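PDB 2Q07: PUA domain-containing protein from Archaeoglobus fulgidus DSM 4304, which probably binds RNA as an archaeosine synthase type 1 family member, this C-terminal piece of the longer protein carrying a UDG-like DUF5591 region plus pre-PUA and PUA domains. Local coordinates for residues A[231-236]-A[260-265]; A[274-279]-A[290-295]; A[214-219]-A[270-275]. One frame throughout, in Å; residues are numbered along the deposited sequence.

Interaction 1 (A[231-236]-A[260-265]); sequences YTVEIG and DVVVFH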
loop_
_atom_site.group_PDB
_atom_site.type_symbol
_atom_site.label_atom_id
_atom_site.label_comp_id
_atom_site.label_asym_id
_atom_site.label_seq_id
_atom_site.Cartn_x
_atom_site.Cartn_y
_atom_site.Cartn_z
ATOM N N TYR A 231 14.725 7.036 -9.320
ATOM C CA TYR A 231 14.038 6.024 -10.121
ATOM C C TYR A 231 14.145 6.398 -11.595
ATOM O O TYR A 231 13.253 6.112 -12.396
ATOM C CB TYR A 231 12.563 5.914 -9.727
ATOM C CG TYR A 231 12.352 5.435 -8.314
ATOM C CD1 TYR A 231 12.047 6.333 -7.288
ATOM C CD2 TYR A 231 12.486 4.084 -7.993
ATOM C CE1 TYR A 231 11.880 5.894 -5.973
ATOM C CE2 TYR A 231 12.324 3.635 -6.686
ATOM C CZ TYR A 231 12.021 4.547 -5.680
ATOM O OH TYR A 231 11.865 4.109 -4.382
ATOM N N THR A 232 15.254 7.036 -11.938
ATOM C CA THR A 232 15.503 7.482 -13.297
ATOM C C THR A 232 16.576 6.657 -13.991
ATOM O O THR A 232 17.470 6.095 -13.351
ATOM C CB THR A 232 15.931 8.959 -13.313
ATOM O OG1 THR A 232 16.956 9.169 -12.334
ATOM C CG2 THR A 232 14.745 9.864 -12.992
ATOM N N VAL A 233 16.473 6.585 -15.311
ATOM C CA VAL A 233 17.428 5.850 -16.115
ATOM C C VAL A 233 17.697 6.660 -17.382
ATOM O O VAL A 233 16.769 7.065 -18.095
ATOM C CB VAL A 233 16.895 4.436 -16.479
ATOM C CG1 VAL A 233 16.175 3.818 -15.281
ATOM C CG2 VAL A 233 15.975 4.503 -17.665
ATOM N N GLU A 234 18.972 6.929 -17.638
ATOM C CA GLU A 234 19.361 7.681 -18.822
ATOM C C GLU A 234 19.567 6.685 -19.945
ATOM O O GLU A 234 20.214 5.661 -19.752
ATOM C CB GLU A 234 20.655 8.446 -18.567
ATOM C CG GLU A 234 21.078 9.332 -19.723
ATOM C CD GLU A 234 22.411 10.007 -19.472
ATOM O OE1 GLU A 234 22.615 10.517 -18.347
ATOM O OE2 GLU A 234 23.249 10.030 -20.398
ATOM N N ILE A 235 19.024 6.991 -21.119
ATOM C CA ILE A 235 19.132 6.103 -22.264
ATOM C C ILE A 235 19.755 6.767 -23.502
ATOM O O ILE A 235 19.948 7.986 -23.556
ATOM C CB ILE A 235 17.737 5.546 -22.646
ATOM C CG1 ILE A 235 16.847 6.687 -23.145
ATOM C CG2 ILE A 235 17.084 4.881 -21.430
ATOM C CD1 ILE A 235 15.535 6.222 -23.736
ATOM N N GLY A 236 20.055 5.948 -24.503
ATOM C CA GLY A 236 20.648 6.469 -25.719
ATOM C C GLY A 236 19.654 7.294 -26.510
ATOM O O GLY A 236 18.463 7.315 -26.196
ATOM N N ASP A 260 10.055 -2.405 -10.614
ATOM C CA ASP A 260 9.838 -1.009 -10.238
ATOM C C ASP A 260 9.436 -0.135 -11.420
ATOM O O ASP A 260 9.835 -0.390 -12.557
ATOM C CB ASP A 260 11.100 -0.407 -9.604
ATOM C CG ASP A 260 11.225 -0.728 -8.130
ATOM O OD1 ASP A 260 10.231 -1.209 -7.542
ATOM O OD2 ASP A 260 12.312 -0.488 -7.559
ATOM N N VAL A 261 8.630 0.885 -11.144
ATOM C CA VAL A 261 8.231 1.827 -12.178
ATOM C C VAL A 261 9.398 2.809 -12.223
ATOM O O VAL A 261 9.804 3.358 -11.189
ATOM C CB VAL A 261 6.931 2.592 -11.814
ATOM C CG1 VAL A 261 6.688 3.719 -12.814
ATOM C CG2 VAL A 261 5.749 1.647 -11.825
ATOM N N VAL A 262 9.950 3.011 -13.412
ATOM C CA VAL A 262 11.075 3.915 -13.568
ATOM C C VAL A 262 10.766 4.972 -14.616
ATOM O O VAL A 262 9.858 4.817 -15.427
ATOM C CB VAL A 262 12.360 3.150 -13.986
ATOM C CG1 VAL A 262 12.694 2.082 -12.945
ATOM C CG2 VAL A 262 12.184 2.526 -15.360
ATOM N N VAL A 263 11.526 6.058 -14.581
ATOM C CA VAL A 263 11.359 7.139 -15.528
ATOM C C VAL A 263 12.641 7.223 -16.342
ATOM O O VAL A 263 13.691 7.597 -15.813
ATOM C CB VAL A 263 11.125 8.479 -14.805
ATOM C CG1 VAL A 263 11.119 9.619 -15.808
ATOM C CG2 VAL A 263 9.814 8.427 -14.030
ATOM N N PHE A 264 12.558 6.851 -17.617
ATOM C CA PHE A 264 13.710 6.893 -18.514
ATOM C C PHE A 264 13.740 8.237 -19.240
ATOM O O PHE A 264 12.726 8.936 -19.295
ATOM C CB PHE A 264 13.640 5.737 -19.521
ATOM C CG PHE A 264 12.419 5.759 -20.407
ATOM C CD1 PHE A 264 12.382 6.552 -21.557
ATOM C CD2 PHE A 264 11.311 4.979 -20.096
ATOM C CE1 PHE A 264 11.256 6.565 -22.386
ATOM C CE2 PHE A 264 10.182 4.982 -20.906
ATOM C CZ PHE A 264 10.152 5.778 -22.059
ATOM N N HIS A 265 14.897 8.606 -19.787
ATOM C CA HIS A 265 15.020 9.884 -20.482
ATOM C C HIS A 265 16.311 10.054 -21.305
ATOM O O HIS A 265 17.313 9.392 -21.055
ATOM C CB HIS A 265 14.968 11.026 -19.458
ATOM C CG HIS A 265 16.159 11.064 -18.545
ATOM N ND1 HIS A 265 16.294 10.222 -17.462
ATOM C CD2 HIS A 265 17.298 11.797 -18.597
ATOM C CE1 HIS A 265 17.465 10.433 -16.885
ATOM N NE2 HIS A 265 18.093 11.383 -17.555
#
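Tyr-231 starts the pairing with its carbonyl O, which takes a nearly straight hydrogen bond from Val-263 N at 2.8 Å; the edge of its ring looks toward OD2 of Asp-260, an atom already bonded to the backbone N of Arg-257. Thr-232 lies beside Val-263 in parallel register, its CB near His-265 CE1, and turns its CA-H on Val-263 O, the oxygen that also accepts Val-233 N at 3.0 Å. Val-233 gives its own O to His-265 N, a more bent bond (135°). Its methyls divide the packing: CG2 lies against Phe-264 CB, and CG1 meets Val-262 crosswise. Glu-234 lays its CA over one face of the His-265 imidazole, 4.2 Å from the ring centroid, a CH-pi contact; the chi1 of His-265 (67°) puts CG between its own N and C and brings the ring over this strand. Were His-265 shortened to an alanine, the space beside Thr-232 and Glu-234 would probably be left open and the CA of Glu-234 would lose its aromatic partner. Ile-235 N then closes on His-265 O at 2.9 Å. Within the mixed PUA sheet, strand 249-252 flanks 232-235, helix 219-227 covers Thr-232, Val-263 and His-265, and strand 289-297 packs on Val-233, Val-262 and Phe-264.

Interaction 2 (A[274-279]-A[290-295]); sequences LAAMSG and AINVKR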
loop_
_atom_site.group_PDB
_atom_site.type_symbol
_atom_site.label_atom_id
_atom_site.label_comp_id
_atom_site.label_asym_id
_atom_site.label_seq_id
_atom_site.Cartn_x
_atom_site.Cartn_y
_atom_site.Cartn_z
ATOM N N LEU A 274 8.331 -0.194 -16.847
ATOM C CA LEU A 274 8.522 -1.169 -15.780
ATOM C C LEU A 274 9.908 -1.782 -15.916
ATOM O O LEU A 274 10.202 -2.453 -16.907
ATOM C CB LEU A 274 7.486 -2.291 -15.862
ATOM C CG LEU A 274 6.222 -2.204 -15.011
ATOM C CD1 LEU A 274 5.443 -3.495 -15.190
ATOM C CD2 LEU A 274 6.570 -2.005 -13.536
ATOM N N ALA A 275 10.758 -1.547 -14.927
ATOM C CA ALA A 275 12.107 -2.093 -14.953
ATOM C C ALA A 275 12.048 -3.619 -14.994
ATOM O O ALA A 275 11.199 -4.231 -14.354
ATOM C CB ALA A 275 12.876 -1.626 -13.728
ATOM N N ALA A 276 12.941 -4.233 -15.761
ATOM C CA ALA A 276 12.975 -5.688 -15.860
ATOM C C ALA A 276 14.154 -6.215 -15.056
ATOM O O ALA A 276 14.165 -7.372 -14.645
ATOM C CB ALA A 276 13.091 -6.122 -17.328
HETATM N N MSE A 277 15.146 -5.358 -14.840
HETATM C CA MSE A 277 16.328 -5.727 -14.070
HETATM C C MSE A 277 16.701 -4.618 -13.083
HETATM O O MSE A 277 16.186 -3.499 -13.160
HETATM C CB MSE A 277 17.508 -6.032 -15.007
HETATM C CG MSE A 277 17.765 -4.985 -16.084
HETATM SE SE MSE A 277 19.272 -5.432 -17.232
HETATM C CE MSE A 277 18.417 -6.737 -18.369
ATOM N N SER A 278 17.590 -4.938 -12.151
ATOM C CA SER A 278 18.021 -3.973 -11.147
ATOM C C SER A 278 18.726 -2.793 -11.796
ATOM O O SER A 278 19.169 -2.874 -12.943
ATOM C CB SER A 278 18.977 -4.633 -10.153
ATOM O OG SER A 278 20.215 -4.923 -10.777
ATOM N N GLY A 279 18.834 -1.696 -11.053
ATOM C CA GLY A 279 19.506 -0.524 -11.576
ATOM C C GLY A 279 20.973 -0.819 -11.807
ATOM O O GLY A 279 21.651 -0.092 -12.527
ATOM N N ALA A 290 15.829 -4.392 -20.519
ATOM C CA ALA A 290 15.993 -3.540 -19.350
ATOM C C ALA A 290 14.686 -2.927 -18.857
ATOM O O ALA A 290 14.415 -2.923 -17.651
ATOM C CB ALA A 290 16.995 -2.437 -19.654
ATOM N N ILE A 291 13.876 -2.418 -19.784
ATOM C CA ILE A 291 12.618 -1.779 -19.417
ATOM C C ILE A 291 11.475 -2.020 -20.399
ATOM O O ILE A 291 11.657 -1.950 -21.608
ATOM C CB ILE A 291 12.777 -0.247 -19.328
ATOM C CG1 ILE A 291 13.928 0.124 -18.397
ATOM C CG2 ILE A 291 11.468 0.378 -18.866
ATOM C CD1 ILE A 291 14.202 1.618 -18.337
ATOM N N ASN A 292 10.294 -2.299 -19.864
ATOM C CA ASN A 292 9.111 -2.473 -20.691
ATOM C C ASN A 292 8.456 -1.087 -20.672
ATOM O O ASN A 292 7.968 -0.632 -19.639
ATOM C CB ASN A 292 8.189 -3.534 -20.086
ATOM C CG ASN A 292 8.804 -4.935 -20.127
ATOM O OD1 ASN A 292 8.956 -5.524 -21.197
ATOM N ND2 ASN A 292 9.165 -5.463 -18.963
ATOM N N VAL A 293 8.482 -0.411 -21.813
ATOM C CA VAL A 293 7.937 0.942 -21.931
ATOM C C VAL A 293 6.415 1.031 -21.882
ATOM O O VAL A 293 5.716 0.310 -22.591
ATOM C CB VAL A 293 8.425 1.609 -23.245
ATOM C CG1 VAL A 293 7.902 3.036 -23.346
ATOM C CG2 VAL A 293 9.928 1.583 -23.296
ATOM N N LYS A 294 5.909 1.919 -21.032
ATOM C CA LYS A 294 4.471 2.123 -20.923
ATOM C C LYS A 294 4.073 3.350 -21.739
ATOM O O LYS A 294 3.052 3.350 -22.422
ATOM C CB LYS A 294 4.041 2.314 -19.462
ATOM C CG LYS A 294 3.967 1.021 -18.652
ATOM C CD LYS A 294 3.064 1.170 -17.421
ATOM C CE LYS A 294 2.693 -0.199 -16.835
ATOM N NZ LYS A 294 1.639 -0.138 -15.771
ATOM N N ARG A 295 4.889 4.395 -21.681
ATOM C CA ARG A 295 4.573 5.610 -22.417
ATOM C C ARG A 295 5.748 6.584 -22.414
ATOM O O ARG A 295 6.714 6.415 -21.664
ATOM C CB ARG A 295 3.333 6.279 -21.801
ATOM C CG ARG A 295 3.574 6.907 -20.426
ATOM C CD ARG A 295 2.279 7.296 -19.699
ATOM N NE ARG A 295 1.699 6.177 -18.957
ATOM C CZ ARG A 295 0.932 5.233 -19.490
ATOM N NH1 ARG A 295 0.631 5.266 -20.789
ATOM N NH2 ARG A 295 0.481 4.241 -18.729
#
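Leu-274 and Asn-292 grip each other through two backbone hydrogen bonds, Leu-274 N to Asn-292 O at 2.8 Å and Asn-292 N to Leu-274 O at 3.0 Å, the mark of an antiparallel hydrogen-bonded pair. One step on, Ala-275 and Ile-291 form the non-hydrogen-bonded pair, and beyond it Ala-276 N reaches Ala-290 O at 2.7 Å, approaching from above the carbonyl plane. Side chains fill in around these bonds. CG2 of Ile-291, set opposite its own backbone N, rests 3.7 Å from Leu-274 O, while the CB of Ala-276 sits against Ala-290 O at 3.5 Å. Met-277, a selenomethionine, bends at chi3 (78°) and curls its CE back to within 4.1 Å of Ala-290 CA. At the other end the chain of Lys-294 runs past Leu-274, Lys-294 CE standing 4.4 Å from Leu-274 CG, and carries NZ on to a salt bridge with Asp-209. Past Met-277 the chain enters helix 279-282. Two classic beta bulges kink strand 289-297: Ala-290 with Ile-291 opposite Ile-244, and Lys-294 with Arg-295 opposite Val-272. Main-chain amides and carbonyls thus carry the join between these PUA strands, side chains adding apolar cover and, at the Lys-294 end, a charge aimed at the pre-PUA region.

Interaction 3 (A[214-219]-A[270-275]); sequences MLDIYE and FGVGLA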
loop_
_atom_site.group_PDB
_atom_site.type_symbol
_atom_site.label_atom_id
_atom_site.label_comp_id
_atom_site.label_asym_id
_atom_site.label_seq_id
_atom_site.Cartn_x
_atom_site.Cartn_y
_atom_site.Cartn_z
HETATM N N MSE A 214 -0.148 -2.066 -8.444
HETATM C CA MSE A 214 0.698 -0.921 -8.125
HETATM C C MSE A 214 0.159 0.299 -8.852
HETATM O O MSE A 214 -0.744 0.186 -9.676
HETATM C CB MSE A 214 2.144 -1.181 -8.559
HETATM C CG MSE A 214 2.371 -1.110 -10.061
HETATM SE SE MSE A 214 4.091 -1.843 -10.604
HETATM C CE MSE A 214 5.251 -0.668 -9.608
ATOM N N LEU A 215 0.724 1.460 -8.550
ATOM C CA LEU A 215 0.302 2.704 -9.180
ATOM C C LEU A 215 1.005 2.939 -10.500
ATOM O O LEU A 215 2.206 2.708 -10.615
ATOM C CB LEU A 215 0.620 3.905 -8.286
ATOM C CG LEU A 215 -0.305 4.311 -7.144
ATOM C CD1 LEU A 215 0.258 5.556 -6.483
ATOM C CD2 LEU A 215 -1.700 4.577 -7.668
ATOM N N ASP A 216 0.246 3.385 -11.493
ATOM C CA ASP A 216 0.820 3.734 -12.777
ATOM C C ASP A 216 0.877 5.255 -12.644
ATOM O O ASP A 216 -0.042 5.849 -12.077
ATOM C CB ASP A 216 -0.111 3.349 -13.935
ATOM C CG ASP A 216 0.593 3.396 -15.280
ATOM O OD1 ASP A 216 1.704 3.966 -15.340
ATOM O OD2 ASP A 216 0.047 2.869 -16.272
ATOM N N ILE A 217 1.940 5.887 -13.135
ATOM C CA ILE A 217 2.072 7.344 -13.042
ATOM C C ILE A 217 2.146 7.999 -14.412
ATOM O O ILE A 217 2.544 7.362 -15.385
ATOM C CB ILE A 217 3.339 7.756 -12.267
ATOM C CG1 ILE A 217 4.576 7.174 -12.960
ATOM C CG2 ILE A 217 3.236 7.295 -10.814
ATOM C CD1 ILE A 217 5.902 7.653 -12.386
ATOM N N TYR A 218 1.788 9.277 -14.477
ATOM C CA TYR A 218 1.819 10.001 -15.738
ATOM C C TYR A 218 2.834 11.141 -15.801
ATOM O O TYR A 218 3.776 11.157 -15.022
ATOM C CB TYR A 218 0.401 10.436 -16.097
ATOM C CG TYR A 218 -0.497 9.212 -16.202
ATOM C CD1 TYR A 218 -1.175 8.723 -15.081
ATOM C CD2 TYR A 218 -0.566 8.474 -17.380
ATOM C CE1 TYR A 218 -1.895 7.529 -15.133
ATOM C CE2 TYR A 218 -1.283 7.272 -17.446
ATOM C CZ TYR A 218 -1.941 6.808 -16.318
ATOM O OH TYR A 218 -2.625 5.622 -16.360
ATOM N N GLU A 219 2.646 12.088 -16.716
ATOM C CA GLU A 219 3.621 13.164 -16.924
ATOM C C GLU A 219 4.168 14.003 -15.774
ATOM O O GLU A 219 5.379 14.069 -15.584
ATOM C CB GLU A 219 3.133 14.123 -18.017
ATOM C CG GLU A 219 4.295 14.824 -18.729
ATOM C CD GLU A 219 3.861 15.949 -19.664
ATOM O OE1 GLU A 219 2.790 15.831 -20.296
ATOM O OE2 GLU A 219 4.609 16.943 -19.779
ATOM N N PHE A 270 11.295 11.741 -22.323
ATOM C CA PHE A 270 11.354 11.048 -21.055
ATOM C C PHE A 270 10.067 10.242 -21.018
ATOM O O PHE A 270 9.093 10.596 -21.684
ATOM C CB PHE A 270 11.500 12.015 -19.868
ATOM C CG PHE A 270 10.288 12.842 -19.570
ATOM C CD1 PHE A 270 9.459 12.516 -18.496
ATOM C CD2 PHE A 270 10.019 13.993 -20.302
ATOM C CE1 PHE A 270 8.387 13.326 -18.153
ATOM C CE2 PHE A 270 8.951 14.817 -19.971
ATOM C CZ PHE A 270 8.131 14.486 -18.894
ATOM N N GLY A 271 10.081 9.128 -20.299
ATOM C CA GLY A 271 8.895 8.299 -20.238
ATOM C C GLY A 271 8.758 7.463 -18.981
ATOM O O GLY A 271 9.533 7.588 -18.034
ATOM N N VAL A 272 7.746 6.607 -18.990
ATOM C CA VAL A 272 7.437 5.735 -17.868
ATOM C C VAL A 272 7.510 4.289 -18.343
ATOM O O VAL A 272 7.114 3.986 -19.465
ATOM C CB VAL A 272 6.007 6.014 -17.343
ATOM C CG1 VAL A 272 5.650 5.029 -16.244
ATOM C CG2 VAL A 272 5.908 7.445 -16.829
ATOM N N GLY A 273 8.024 3.410 -17.489
ATOM C CA GLY A 273 8.116 2.004 -17.835
ATOM C C GLY A 273 8.290 1.113 -16.616
ATOM O O GLY A 273 8.369 1.591 -15.482
ATOM N N LEU A 274 8.331 -0.194 -16.847
ATOM C CA LEU A 274 8.522 -1.169 -15.780
ATOM C C LEU A 274 9.908 -1.782 -15.916
ATOM O O LEU A 274 10.202 -2.453 -16.907
ATOM C CB LEU A 274 7.486 -2.291 -15.862
ATOM C CG LEU A 274 6.222 -2.204 -15.011
ATOM C CD1 LEU A 274 5.443 -3.495 -15.190
ATOM C CD2 LEU A 274 6.570 -2.005 -13.536
ATOM N N ALA A 275 10.758 -1.547 -14.927
ATOM C CA ALA A 275 12.107 -2.093 -14.953
ATOM C C ALA A 275 12.048 -3.619 -14.994
ATOM O O ALA A 275 11.199 -4.231 -14.354
ATOM C CB ALA A 275 12.876 -1.626 -13.728
#
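Ile-217 meets Val-272 at the middle of this contact: Ile-217 CG1 lies 4.1 Å from Val-272 CG1 and equally near Val-272 CG2, and the carbonyl O of Ile-217 comes 3.7 Å from Val-272 CG2. With chi1 at 58°, Ile-217 holds CG1 between its own N and C, which carries that branch over to the valine. Beside them Met-214, a selenomethionine bent at chi3, slides past Leu-274 in the opposite direction, Met-214 SE touching Leu-274 CD2 at 3.8 Å. At the other end CG of Glu-219, the first residue of helix 219-227, meets CZ of Phe-270 at 3.9 Å, the two side chains crossing at about a right angle. Asp-216 skirts Val-272 with OD1, but its OD2 is spoken for by a salt bridge to Arg-295. Behind this first shell, Phe-181 of helix 168-181 backs Ile-217, Val-261 of strand 261-265 touches both Met-214 and Val-272, and the ring of Phe-297 meets that of Phe-270. The axes of strands 214-217 and 270-275 come no closer than 8.2 Å, and no hydrogen bond links the two segments; the pre-PUA and PUA regions therefore meet here through apolar side chains, with the Asp-216 to Arg-295 ion pair adding a polar tie at the side.

All three contacts cluster in the C-terminal part of the chain, their centres 8 to 9 Å apart. Interactions 1 and 2 belong to the same six-stranded sheet of the PUA domain and come one after the other along the sequence; strands 261-265 and 270-275 are neighbours in it and connect them, Asp-260 O probably bonding to Ala-275 N. Interaction 3 shares Leu-274 and Ala-275 with interaction 2, and it closes a loop inside which interaction 1 is nested. Thus strand 270-275 works twice, as a sheet member and as the surface met by strand 214-217, which helps hold the PUA domain, the presumed RNA-binding part, against the pre-PUA region.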